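Local structure of Ent-copalyl diphosphate synthase (Streptomyces platensis, 5BP8) at residues Ala481-Asp486 with Ala509-Ala514; Gln446-Glu451 with Ser490-Trp495; Glu128-Ser133 with Leu193-Arg198; Leu189-Glu194 with Gly218-Ala223; Ala104-Leu109 with Pro150-Ala155. The protein belongs to the class II terpene cyclases, which are mainly alpha-helical and related in fold to squalene-hopene cyclase. One frame throughout, in Å; residues are numbered along the deposited sequence. Where two conformers were deposited one is given.

Contact 1 (Ala481-Asp486 with Ala509-Ala514); sequences ALLAHD and AARLAA. With SO4 (sulfate ion), chain C.
Arg511 NH2 is shared by two acceptors near the guanidinium plane: it donates to Leu482 O at 2.9 Å, with an N-H...O angle of 167°, and to the sulfate O2 at 2.8 Å. The bond to Leu482 is almost straight at the donor but reaches the carbonyl from above its plane. A second sulfate oxygen, O4, accepts a hydrogen bond from Arg511 NH1 at 3.1 Å, so the anion lies against the edge formed by the two terminal nitrogens; Arg8 also binds it. The third donor, Arg511 NE, donates to water 1 at 2.8 Å, and the water lies within hydrogen-bonding distance of His485 O, to which it can donate. Arg511 reaches this place with its chain extended from CG to NE, leaving helix 504-518 for the C-terminal end of helix 469-484, and the contact thereby joins the last two long helices of this mainly helical cyclase. Over one guanidinium face lies the carboxylate of Asp486, the two planes only 9° apart. Asp486 OD1 is 3.5 Å from Arg511 NE, a salt bridge of charges alone because no N-H points at the oxygen, and the same OD1 is hydrogen-bonded to Tyr491. The apolar side of the contact is smaller: Leu482 CD1 meets Ala514 CB at 3.8 Å, while Leu483 turns its CD2 methyl to the sulfate, 3.3 Å from O1.

Contact 2 (Gln446-Glu451 with Ser490-Trp495); sequences QGTTEE and SYPGLW
Glu450 reaches across from the first turn of helix 449-461 and sets its two carboxylate oxygens to different tasks. Its side chain is fully extended, CG anti to the backbone N (chi1 -179°), which carries the carboxylate to the indole of Trp495. OE2 of Glu450 accepts from Trp495 NE1 at 2.9 Å on its syn side, but the bond is bent, with an N-H...O angle of 132°; Tyr454 and His399 also bind this oxygen. OE1 of Glu450 instead meets two waters: water 2 at 2.7 Å and water 3 at 2.9 Å. Water 3 donates to Glu450 OE1 and Pro492 O; water 2 lies within reach of the same two oxygens and accepts from Leu494 N, so the loop backbone is tied to the acid through solvent. Helix 449-461 starts at Thr448, its N-cap, where OG1 accepts from Glu451 N and donates to the anti lone pair of Glu451 OE1. Leu494 and Trp495 form a classic beta bulge facing Tyr501 in the small antiparallel hairpin of this helical domain. From the bulge Leu494 sends CD1 to both acids, 3.6 Å from Glu450 OE1 and equally far from Glu451 OE1; Glu451 is held at its other oxygen by Ser401. Pro492 packs on the opening loop, its CG 3.9 Å from the CG2 methyl of Thr448 and 3.7 Å from Gln446 OE1. Further along, Thr449 CB lies 3.7 Å from Tyr491 CE1.

Contact 3 (Glu128-Ser133 with Leu193-Arg198); sequences EFVAPS and LEAVTR
Helix 127-144, kinked near its start at Pro132, packs through its first turns on the short, weakly bonded helix 193-196, and Ala195 is the residue that brings them together. The CA atoms of Val130 and Ala195 are 4.9 Å apart, a close approach that the small alanine side chain permits. The methyl of Ala195 points toward helix 127-144 and lies against its backbone, 3.7 Å from Phe129 C. Flanking it are Phe129 CB at 3.8 Å from Ala195 CB and, more loosely, the CG2 methyl of Val130. Phe129 approaches only with its CB; the ring leads away to Leu172 and Val176 of helix 171-179. One turn on, Ser133 makes the polar link. Its hydroxyl is anti to the backbone N (chi1 -173°), which directs OG to helix 193-196, where it donates to Ala195 O at 2.8 Å. The C=O...OG angle is 119° and the donor is tilted 18° from the carbonyl plane. Arg177 of helix 171-179 adds a weak bond to the same carbonyl, whose main partner across this contact is Ser133. A methyl lying against a neighbouring backbone and a serine reaching a carbonyl between buried helices are features of close helix-helix packing, here within a mainly helical cyclase fold.

Contact 4 (Leu189-Glu194 with Gly218-Ala223); sequences LWHTLE and GCSPAA
His191 ND1 donates to Gly218 O at 2.6 Å, a short bond that is straight at both ends: the N-H...O angle is 177°, Gly218 O lies in the imidazole plane, and ND1 lies nearly along the C=O axis. With its CG anti to the backbone N (chi1 -169°), the ring reaches past the glycine backbone, and the CA atoms of His191 and Gly218 come to 4.1 Å. At the ring edge also stands Cys219 O, while Ser220 lies over one face. The packing stays tight at Ala223, whose CB rests 3.2 Å from Trp190 O and 3.9 Å from Leu193 CB. Ser220 is the N-cap of helix 221-228: its OG accepts from Ala223 N at 2.9 Å, which holds the start of that helix beside His191. Glu194, also buried, folds back at chi2 and packs its carboxylate carbon CD 3.6 Å from Ala222 CB, without a hydrogen bond across the contact; its OE2 is taken by Tyr32 and Lys498. The looser, more open side is at Trp190, partly exposed: its side chain comes nearest at CB, 4.2 Å from Gly218 CA, and the indole leads away, where NE1 bonds to Leu185 O. Beyond the contact, Asp497 holds His191 NE2, helix 31-40 borders Glu194, Ser220 and Ala222, helix 127-144 touches Leu189 and Thr192, and helix 237-249 packs on Pro221.

Contact 5 (Ala104-Leu109 with Pro150-Ala155); sequences ACADGL and PGKLGA
The loop 150-155, with helical backbone angles at 153-155, lies beside helix 98-116 and comes nearest where the CA atoms of Ala106 and Leu153 are 5.6 Å apart. Leu153 carries the apolar part. Its CG is anti to the backbone N (chi1 -158°), and this turns the CD1 methyl in among three helix residues: Leu109 CD1 at 3.6 Å, Cys105 SG at 4.0 Å and Ala106 CB at 4.2 Å. The leucines meet methyl to methyl, their side chains crossing at about a right angle. Around this patch, Leu82 and Leu83 of helix 72-86 touch Cys105, Leu86 touches Leu153, and Ile138 and Leu142 of helix 127-144 touch Leu109, so the loop closes over a place where three helices gather. Lys152 takes the outer side. Its first torsion places CG between the backbone N and the carbonyl carbon (chi1 38°), and from there the chain runs extended across Ala106, with CG 4.0 Å from Ala106 CB. At its end NZ comes to 3.5 Å from Asp107 OD2, a salt bridge whose hydrogen bond is weak. Buried methyls and a thiol make the close fit, whereas the charged pair on the outer side is long, partly open to solvent, and likely to contribute less than the leucine packing to holding the loop.

How the contacts relate
From the N terminus, contact 5 opens on helix 98-116 and contact 3 on helix 127-144; contact 5 closes at 150-155 before contact 3 closes at 193-198, so the two loops cross, with centres about 23 Å apart. Contact 4 opens at 189-194, overlapping the closing segment of contact 3 at Leu193 and Glu194, and closes a short loop at 218-223. Much later, contact 2 opens at 446-451 and contact 1 at 481-486; they cross as well, closing at 490-495 and 509-514, and meet through Asp486 and Tyr491. Across the chain's centre from these, contacts 3 and 4 tie helices 127-144, 193-196 and 221-228 together, while contacts 1 and 2 join helices 449-461, 469-484 and 504-518 with the loop at 490-495.

Contact 1 (Ala481-Asp486 with Ala509-Ala514)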
# COMPACT_ATOMS: atom_id res chain seq x y z
N ALA A 481 6.57 -3.40 -24.10
CA ALA A 481 6.94 -2.40 -23.11
C ALA A 481 7.57 -3.02 -21.86
O ALA A 481 8.54 -2.48 -21.30
CB ALA A 481 5.73 -1.53 -22.74
N LEU A 482 7.01 -4.13 -21.40
CA LEU A 482 7.54 -4.80 -20.22
C LEU A 482 8.95 -5.34 -20.44
O LEU A 482 9.80 -5.29 -19.53
CB LEU A 482 6.60 -5.93 -19.78
CG LEU A 482 5.22 -5.51 -19.26
CD1 LEU A 482 4.36 -6.74 -19.02
CD2 LEU A 482 5.34 -4.69 -17.97
N LEU A 483 9.19 -5.87 -21.63
CA LEU A 483 10.50 -6.39 -22.01
C LEU A 483 11.52 -5.28 -22.21
O LEU A 483 12.70 -5.50 -22.00
CB LEU A 483 10.39 -7.23 -23.29
CG LEU A 483 9.63 -8.55 -23.11
CD1 LEU A 483 9.26 -9.17 -24.44
CD2 LEU A 483 10.43 -9.51 -22.24
N ALA A 484 11.07 -4.11 -22.63
CA ALA A 484 11.97 -3.01 -22.94
C ALA A 484 12.59 -2.38 -21.70
O ALA A 484 13.68 -1.82 -21.76
CB ALA A 484 11.25 -1.95 -23.75
N HIS A 485 11.89 -2.46 -20.56
CA HIS A 485 12.35 -1.81 -19.37
C HIS A 485 11.74 -2.47 -18.14
O HIS A 485 10.52 -2.63 -18.07
CB HIS A 485 11.95 -0.33 -19.39
CG HIS A 485 12.52 0.45 -18.26
ND1 HIS A 485 11.76 0.84 -17.17
CD2 HIS A 485 13.77 0.87 -18.01
CE1 HIS A 485 12.53 1.49 -16.32
NE2 HIS A 485 13.75 1.53 -16.81
N ASP A 486 12.60 -2.86 -17.22
CA ASP A 486 12.18 -3.40 -15.94
C ASP A 486 13.20 -3.02 -14.91
O ASP A 486 14.34 -3.50 -14.95
CB ASP A 486 12.05 -4.92 -15.99
CG ASP A 486 11.37 -5.48 -14.75
OD1 ASP A 486 10.40 -4.86 -14.29
OD2 ASP A 486 11.84 -6.51 -14.24
N ALA A 509 5.67 -10.31 -9.66
CA ALA A 509 4.83 -11.48 -9.94
C ALA A 509 3.77 -11.15 -10.98
O ALA A 509 3.46 -11.96 -11.85
CB ALA A 509 4.21 -12.02 -8.67
N ALA A 510 3.22 -9.94 -10.91
CA ALA A 510 2.29 -9.47 -11.89
C ALA A 510 2.90 -9.37 -13.28
O ALA A 510 2.26 -9.74 -14.29
CB ALA A 510 1.69 -8.13 -11.46
N ARG A 511 4.13 -8.90 -13.34
CA ARG A 511 4.86 -8.78 -14.59
C ARG A 511 5.08 -10.18 -15.20
O ARG A 511 4.83 -10.40 -16.38
CB ARG A 511 6.19 -8.08 -14.40
CG ARG A 511 7.05 -8.01 -15.66
CD ARG A 511 8.40 -7.36 -15.39
NE ARG A 511 9.17 -7.15 -16.61
CZ ARG A 511 10.07 -8.00 -17.11
NH1 ARG A 511 10.35 -9.16 -16.53
NH2 ARG A 511 10.72 -7.67 -18.22
N LEU A 512 5.51 -11.10 -14.36
CA LEU A 512 5.76 -12.48 -14.82
C LEU A 512 4.50 -13.10 -15.42
O LEU A 512 4.54 -13.67 -16.53
CB LEU A 512 6.35 -13.32 -13.70
CG LEU A 512 6.58 -14.82 -14.02
CD1 LEU A 512 7.49 -14.98 -15.22
CD2 LEU A 512 7.14 -15.55 -12.83
N ALA A 513 3.38 -12.97 -14.71
CA ALA A 513 2.08 -13.45 -15.20
C ALA A 513 1.70 -12.86 -16.56
O ALA A 513 1.29 -13.59 -17.47
CB ALA A 513 1.00 -13.17 -14.17
N ALA A 514 1.83 -11.53 -16.69
CA ALA A 514 1.58 -10.85 -17.95
C ALA A 514 2.42 -11.39 -19.11
O ALA A 514 1.89 -11.69 -20.17
CB ALA A 514 1.82 -9.36 -17.80
S SO4 C . 12.94 -10.54 -19.34
O1 SO4 C . 12.60 -11.36 -20.54
O2 SO4 C . 12.66 -9.13 -19.66
O3 SO4 C . 14.38 -10.68 -19.01
O4 SO4 C . 12.14 -11.01 -18.19
O HOH W 1 8.84 -4.36 -16.83

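Contact 2 (Gln446-Glu451 with Ser490-Trp495)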
# COMPACT_ATOMS: atom_id res chain seq x y z
N GLN A 446 2.36 7.82 -15.49
CA GLN A 446 3.34 7.46 -16.50
C GLN A 446 3.10 5.98 -16.80
O GLN A 446 2.44 5.30 -16.02
CB GLN A 446 4.77 7.61 -15.92
CG GLN A 446 5.02 6.63 -14.79
CD GLN A 446 6.23 6.96 -13.96
OE1 GLN A 446 6.12 7.18 -12.75
NE2 GLN A 446 7.40 7.00 -14.61
N GLY A 447 3.66 5.46 -17.87
CA GLY A 447 3.70 4.00 -18.03
C GLY A 447 4.49 3.33 -16.93
O GLY A 447 5.63 3.74 -16.61
N THR A 448 3.90 2.29 -16.32
CA THR A 448 4.60 1.55 -15.28
C THR A 448 4.53 0.06 -15.58
O THR A 448 3.62 -0.41 -16.25
CB THR A 448 3.98 1.76 -13.89
OG1 THR A 448 2.62 1.29 -13.86
CG2 THR A 448 4.03 3.25 -13.49
N THR A 449 5.50 -0.65 -15.06
CA THR A 449 5.51 -2.13 -15.11
C THR A 449 4.21 -2.67 -14.48
O THR A 449 3.51 -3.50 -15.11
CB THR A 449 6.74 -2.67 -14.36
OG1 THR A 449 7.92 -2.36 -15.12
CG2 THR A 449 6.67 -4.20 -14.14
N GLU A 450 3.88 -2.19 -13.27
CA GLU A 450 2.72 -2.72 -12.56
C GLU A 450 1.43 -2.57 -13.38
O GLU A 450 0.71 -3.53 -13.61
CB GLU A 450 2.56 -2.04 -11.20
CG GLU A 450 1.38 -2.57 -10.38
CD GLU A 450 1.24 -1.91 -9.02
OE1 GLU A 450 2.02 -0.95 -8.71
OE2 GLU A 450 0.35 -2.35 -8.27
N GLU A 451 1.17 -1.34 -13.83
CA GLU A 451 -0.11 -1.06 -14.47
C GLU A 451 -0.21 -1.69 -15.87
O GLU A 451 -1.28 -2.16 -16.27
CB GLU A 451 -0.40 0.44 -14.50
CG GLU A 451 -0.44 1.06 -13.10
CD GLU A 451 -0.36 2.58 -13.11
OE1 GLU A 451 0.76 3.11 -13.28
OE2 GLU A 451 -1.40 3.24 -12.92
N SER A 490 13.04 0.97 -8.94
CA SER A 490 12.34 2.24 -9.13
C SER A 490 10.84 2.07 -9.41
O SER A 490 10.19 3.01 -9.83
CB SER A 490 13.01 3.03 -10.26
OG SER A 490 14.36 3.29 -9.90
N TYR A 491 10.28 0.89 -9.17
CA TYR A 491 8.83 0.74 -9.35
C TYR A 491 8.13 1.80 -8.50
O TYR A 491 8.41 1.90 -7.31
CB TYR A 491 8.37 -0.63 -8.86
CG TYR A 491 8.71 -1.84 -9.69
CD1 TYR A 491 9.10 -1.75 -11.02
CD2 TYR A 491 8.58 -3.11 -9.14
CE1 TYR A 491 9.37 -2.89 -11.77
CE2 TYR A 491 8.84 -4.25 -9.87
CZ TYR A 491 9.22 -4.14 -11.18
OH TYR A 491 9.45 -5.28 -11.87
N PRO A 492 7.27 2.62 -9.09
CA PRO A 492 6.61 3.66 -8.27
C PRO A 492 5.62 3.08 -7.27
O PRO A 492 4.97 2.07 -7.57
CB PRO A 492 5.85 4.49 -9.29
CG PRO A 492 6.49 4.18 -10.60
CD PRO A 492 6.95 2.77 -10.51
N GLY A 493 5.49 3.69 -6.11
CA GLY A 493 4.49 3.31 -5.14
C GLY A 493 3.11 3.79 -5.56
O GLY A 493 2.92 4.97 -5.86
N LEU A 494 2.15 2.87 -5.61
CA LEU A 494 0.78 3.18 -6.00
C LEU A 494 -0.26 2.67 -4.99
O LEU A 494 -1.44 3.01 -5.10
CB LEU A 494 0.50 2.59 -7.37
CG LEU A 494 1.37 3.07 -8.55
CD1 LEU A 494 0.97 2.31 -9.79
CD2 LEU A 494 1.17 4.55 -8.77
N TRP A 495 0.15 1.83 -4.06
CA TRP A 495 -0.75 1.29 -3.05
C TRP A 495 -0.94 2.25 -1.91
O TRP A 495 0.05 2.78 -1.37
CB TRP A 495 -0.23 -0.04 -2.52
CG TRP A 495 -0.18 -1.10 -3.57
CD1 TRP A 495 0.65 -1.17 -4.63
CD2 TRP A 495 -1.02 -2.26 -3.64
NE1 TRP A 495 0.39 -2.28 -5.36
CE2 TRP A 495 -0.62 -2.98 -4.77
CE3 TRP A 495 -2.06 -2.76 -2.85
CZ2 TRP A 495 -1.25 -4.17 -5.17
CZ3 TRP A 495 -2.70 -3.95 -3.25
CH2 TRP A 495 -2.27 -4.64 -4.39
O HOH W 2 3.08 0.20 -6.47
O HOH W 3 4.23 0.59 -9.81

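Contact 3 (Glu128-Ser133 with Leu193-Arg198)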
# COMPACT_ATOMS: atom_id res chain seq x y z
N GLU A 128 -6.88 11.72 7.94
CA GLU A 128 -7.59 12.56 8.92
C GLU A 128 -6.87 12.65 10.27
O GLU A 128 -7.23 13.49 11.09
CB GLU A 128 -8.99 12.01 9.17
CG GLU A 128 -9.85 11.95 7.93
CD GLU A 128 -11.05 11.02 8.13
OE1 GLU A 128 -10.86 9.80 8.34
OE2 GLU A 128 -12.18 11.53 8.08
N PHE A 129 -5.92 11.77 10.52
CA PHE A 129 -5.09 11.85 11.72
C PHE A 129 -3.72 12.40 11.39
O PHE A 129 -3.24 13.34 12.02
CB PHE A 129 -4.98 10.49 12.40
CG PHE A 129 -6.33 9.91 12.76
CD1 PHE A 129 -7.03 10.43 13.82
CD2 PHE A 129 -6.91 8.91 11.99
CE1 PHE A 129 -8.30 9.93 14.14
CE2 PHE A 129 -8.17 8.42 12.29
CZ PHE A 129 -8.86 8.92 13.37
N VAL A 130 -3.10 11.78 10.39
CA VAL A 130 -1.72 12.06 10.03
C VAL A 130 -1.54 13.54 9.61
O VAL A 130 -0.61 14.22 10.08
CB VAL A 130 -1.35 11.14 8.86
CG1 VAL A 130 -0.05 11.55 8.22
CG2 VAL A 130 -1.25 9.70 9.37
N ALA A 131 -2.41 14.01 8.74
CA ALA A 131 -2.23 15.34 8.16
C ALA A 131 -2.40 16.47 9.19
O ALA A 131 -1.49 17.29 9.35
CB ALA A 131 -3.10 15.52 6.94
N PRO A 132 -3.50 16.46 9.98
CA PRO A 132 -3.58 17.52 10.99
C PRO A 132 -2.55 17.41 12.08
O PRO A 132 -2.10 18.43 12.63
CB PRO A 132 -4.98 17.39 11.59
CG PRO A 132 -5.56 16.13 11.02
CD PRO A 132 -4.75 15.68 9.85
N SER A 133 -2.16 16.18 12.42
CA SER A 133 -1.10 16.00 13.39
C SER A 133 0.19 16.70 12.97
O SER A 133 0.81 17.43 13.75
CB SER A 133 -0.85 14.51 13.61
OG SER A 133 0.07 14.38 14.67
N LEU A 193 -0.26 5.24 15.03
CA LEU A 193 -0.07 5.71 16.39
C LEU A 193 0.67 7.07 16.45
O LEU A 193 0.34 7.91 17.28
CB LEU A 193 0.69 4.68 17.23
CG LEU A 193 1.08 5.06 18.67
CD1 LEU A 193 -0.15 5.34 19.52
CD2 LEU A 193 1.93 3.95 19.30
N GLU A 194 1.63 7.26 15.56
CA GLU A 194 2.49 8.48 15.61
C GLU A 194 1.72 9.76 15.35
O GLU A 194 2.18 10.85 15.67
CB GLU A 194 3.68 8.35 14.63
CG GLU A 194 3.40 8.68 13.16
CD GLU A 194 2.71 7.58 12.38
OE1 GLU A 194 2.31 6.53 12.97
OE2 GLU A 194 2.58 7.75 11.13
N ALA A 195 0.56 9.64 14.72
CA ALA A 195 -0.32 10.78 14.54
C ALA A 195 -1.03 11.16 15.83
O ALA A 195 -1.32 12.33 16.05
CB ALA A 195 -1.36 10.49 13.48
N VAL A 196 -1.29 10.16 16.66
CA VAL A 196 -1.95 10.35 17.93
C VAL A 196 -0.98 10.93 18.95
O VAL A 196 -1.34 11.85 19.69
CB VAL A 196 -2.55 9.01 18.42
CG1 VAL A 196 -3.25 9.19 19.74
CG2 VAL A 196 -3.52 8.45 17.37
N THR A 197 0.25 10.42 18.97
CA THR A 197 1.25 10.85 19.91
C THR A 197 2.63 10.63 19.36
O THR A 197 2.85 9.64 18.68
CB THR A 197 1.13 10.10 21.28
OG1 THR A 197 2.13 10.61 22.20
CG2 THR A 197 1.30 8.61 21.12
N ARG A 198 3.55 11.54 19.68
CA ARG A 198 4.95 11.40 19.29
C ARG A 198 5.69 10.44 20.20
O ARG A 198 6.76 9.95 19.83
CB ARG A 198 5.67 12.76 19.35
CG ARG A 198 5.11 13.76 18.37
CD ARG A 198 5.84 15.08 18.52
NE ARG A 198 7.23 14.93 18.15
CZ ARG A 198 7.74 15.20 16.95
NH1 ARG A 198 6.97 15.63 15.94
NH2 ARG A 198 9.02 15.04 16.74

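Contact 4 (Leu189-Glu194 with Gly218-Ala223)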
# COMPACT_ATOMS: atom_id res chain seq x y z
N LEU A 189 -5.97 1.30 13.94
CA LEU A 189 -5.25 2.58 14.02
C LEU A 189 -3.90 2.48 14.71
O LEU A 189 -3.19 3.47 14.81
CB LEU A 189 -6.12 3.63 14.74
CG LEU A 189 -7.40 3.98 13.95
CD1 LEU A 189 -8.30 4.89 14.79
CD2 LEU A 189 -7.08 4.63 12.62
N TRP A 190 -3.50 1.30 15.18
CA TRP A 190 -2.14 1.18 15.72
C TRP A 190 -1.08 1.55 14.69
O TRP A 190 -0.04 2.09 15.04
CB TRP A 190 -1.87 -0.24 16.20
CG TRP A 190 -2.72 -0.66 17.40
CD1 TRP A 190 -3.62 0.12 18.09
CD2 TRP A 190 -2.74 -1.95 18.03
NE1 TRP A 190 -4.20 -0.63 19.11
CE2 TRP A 190 -3.68 -1.89 19.09
CE3 TRP A 190 -2.10 -3.16 17.77
CZ2 TRP A 190 -3.94 -2.98 19.92
CZ3 TRP A 190 -2.37 -4.25 18.58
CH2 TRP A 190 -3.29 -4.15 19.65
N HIS A 191 -1.36 1.22 13.43
CA HIS A 191 -0.49 1.57 12.32
C HIS A 191 -0.23 3.08 12.22
O HIS A 191 0.79 3.49 11.62
CB HIS A 191 -1.13 1.08 11.02
CG HIS A 191 -0.21 1.15 9.84
ND1 HIS A 191 0.85 0.29 9.68
CD2 HIS A 191 -0.18 1.99 8.78
CE1 HIS A 191 1.50 0.59 8.57
NE2 HIS A 191 0.89 1.62 8.00
N THR A 192 -1.12 3.90 12.80
CA THR A 192 -1.04 5.35 12.73
C THR A 192 -0.82 6.01 14.11
O THR A 192 -1.09 7.21 14.32
CB THR A 192 -2.22 5.94 11.93
OG1 THR A 192 -2.01 7.35 11.69
CG2 THR A 192 -3.48 5.77 12.59
N LEU A 193 -0.26 5.24 15.03
CA LEU A 193 -0.07 5.71 16.39
C LEU A 193 0.67 7.07 16.45
O LEU A 193 0.34 7.91 17.28
CB LEU A 193 0.69 4.68 17.23
CG LEU A 193 1.08 5.06 18.67
CD1 LEU A 193 -0.15 5.34 19.52
CD2 LEU A 193 1.93 3.95 19.30
N GLU A 194 1.63 7.26 15.56
CA GLU A 194 2.49 8.48 15.61
C GLU A 194 1.72 9.76 15.35
O GLU A 194 2.18 10.85 15.67
CB GLU A 194 3.68 8.35 14.63
CG GLU A 194 3.40 8.68 13.16
CD GLU A 194 2.71 7.58 12.38
OE1 GLU A 194 2.31 6.53 12.97
OE2 GLU A 194 2.58 7.75 11.13
N GLY A 218 1.64 -2.21 14.83
CA GLY A 218 0.90 -2.11 13.60
C GLY A 218 1.73 -2.25 12.34
O GLY A 218 1.39 -1.65 11.33
N CYS A 219 2.82 -3.03 12.36
CA CYS A 219 3.72 -3.14 11.20
C CYS A 219 4.13 -1.78 10.58
O CYS A 219 4.29 -1.68 9.35
CB CYS A 219 3.11 -4.04 10.11
SG CYS A 219 2.89 -5.77 10.64
N SER A 220 4.33 -0.77 11.44
CA SER A 220 4.73 0.57 11.04
C SER A 220 6.01 0.97 11.73
O SER A 220 6.03 1.03 12.97
CB SER A 220 3.69 1.59 11.48
OG SER A 220 4.19 2.91 11.31
N PRO A 221 7.04 1.31 10.97
CA PRO A 221 8.22 1.85 11.68
C PRO A 221 7.91 3.13 12.46
O PRO A 221 8.38 3.30 13.60
CB PRO A 221 9.21 2.11 10.53
CG PRO A 221 8.83 1.12 9.52
CD PRO A 221 7.33 1.07 9.55
N ALA A 222 7.15 4.05 11.87
CA ALA A 222 6.81 5.30 12.56
C ALA A 222 6.03 5.04 13.88
O ALA A 222 6.33 5.64 14.90
CB ALA A 222 5.99 6.22 11.65
N ALA A 223 5.02 4.18 13.82
CA ALA A 223 4.20 3.90 15.01
C ALA A 223 5.07 3.27 16.10
O ALA A 223 4.89 3.55 17.30
CB ALA A 223 3.04 2.98 14.66

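Contact 5 (Ala104-Leu109 with Pro150-Ala155)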
# COMPACT_ATOMS: atom_id res chain seq x y z
N ALA A 104 15.92 23.00 1.77
CA ALA A 104 14.90 21.99 1.51
C ALA A 104 13.63 22.29 2.30
O ALA A 104 12.51 22.21 1.77
CB ALA A 104 15.42 20.60 1.85
N CYS A 105 13.80 22.61 3.56
CA CYS A 105 12.67 22.88 4.43
C CYS A 105 11.83 24.06 3.94
O CYS A 105 10.58 23.96 3.83
CB CYS A 105 13.17 23.13 5.83
SG CYS A 105 11.86 23.25 7.04
N ALA A 106 12.51 25.17 3.64
CA ALA A 106 11.81 26.38 3.18
C ALA A 106 11.08 26.14 1.87
O ALA A 106 9.93 26.62 1.69
CB ALA A 106 12.77 27.53 3.05
N ASP A 107 11.69 25.38 0.98
CA ASP A 107 11.01 25.07 -0.29
C ASP A 107 9.81 24.16 -0.09
O ASP A 107 8.82 24.31 -0.80
CB ASP A 107 11.98 24.47 -1.31
CG ASP A 107 13.02 25.49 -1.81
OD1 ASP A 107 14.03 25.01 -2.37
OD2 ASP A 107 12.80 26.72 -1.69
N GLY A 108 9.90 23.23 0.87
CA GLY A 108 8.75 22.42 1.30
C GLY A 108 7.61 23.24 1.88
O GLY A 108 6.44 23.04 1.54
N LEU A 109 7.96 24.21 2.71
CA LEU A 109 6.97 25.16 3.25
C LEU A 109 6.29 25.95 2.14
O LEU A 109 5.05 26.12 2.16
CB LEU A 109 7.62 26.12 4.25
CG LEU A 109 8.04 25.49 5.58
CD1 LEU A 109 9.10 26.29 6.32
CD2 LEU A 109 6.82 25.19 6.46
N PRO A 150 18.65 29.32 9.86
CA PRO A 150 19.51 29.39 8.69
C PRO A 150 18.75 29.71 7.42
O PRO A 150 17.54 29.47 7.34
CB PRO A 150 20.15 28.01 8.62
CG PRO A 150 19.34 27.13 9.50
CD PRO A 150 18.64 27.99 10.49
N GLY A 151 19.46 30.28 6.45
CA GLY A 151 18.88 30.64 5.15
C GLY A 151 17.63 31.50 5.22
O GLY A 151 17.51 32.38 6.07
N LYS A 152 16.68 31.22 4.33
CA LYS A 152 15.44 31.99 4.27
C LYS A 152 14.44 31.49 5.29
O LYS A 152 13.39 32.08 5.48
CB LYS A 152 14.84 32.04 2.85
CG LYS A 152 14.93 30.79 2.00
CD LYS A 152 14.42 31.10 0.60
CE LYS A 152 14.13 29.83 -0.19
NZ LYS A 152 13.32 30.15 -1.40
N LEU A 153 14.80 30.45 6.02
CA LEU A 153 13.91 29.88 7.01
C LEU A 153 13.52 30.86 8.11
O LEU A 153 12.37 30.87 8.55
CB LEU A 153 14.52 28.57 7.53
CG LEU A 153 13.61 27.56 8.16
CD1 LEU A 153 12.44 27.22 7.25
CD2 LEU A 153 14.43 26.34 8.51
N GLY A 154 14.43 31.75 8.52
CA GLY A 154 14.10 32.79 9.47
C GLY A 154 12.95 33.71 9.06
O GLY A 154 12.20 34.21 9.89
N ALA A 155 12.78 33.88 7.75
CA ALA A 155 11.67 34.66 7.22
C ALA A 155 10.31 34.02 7.47
O ALA A 155 9.27 34.70 7.42
CB ALA A 155 11.88 34.89 5.73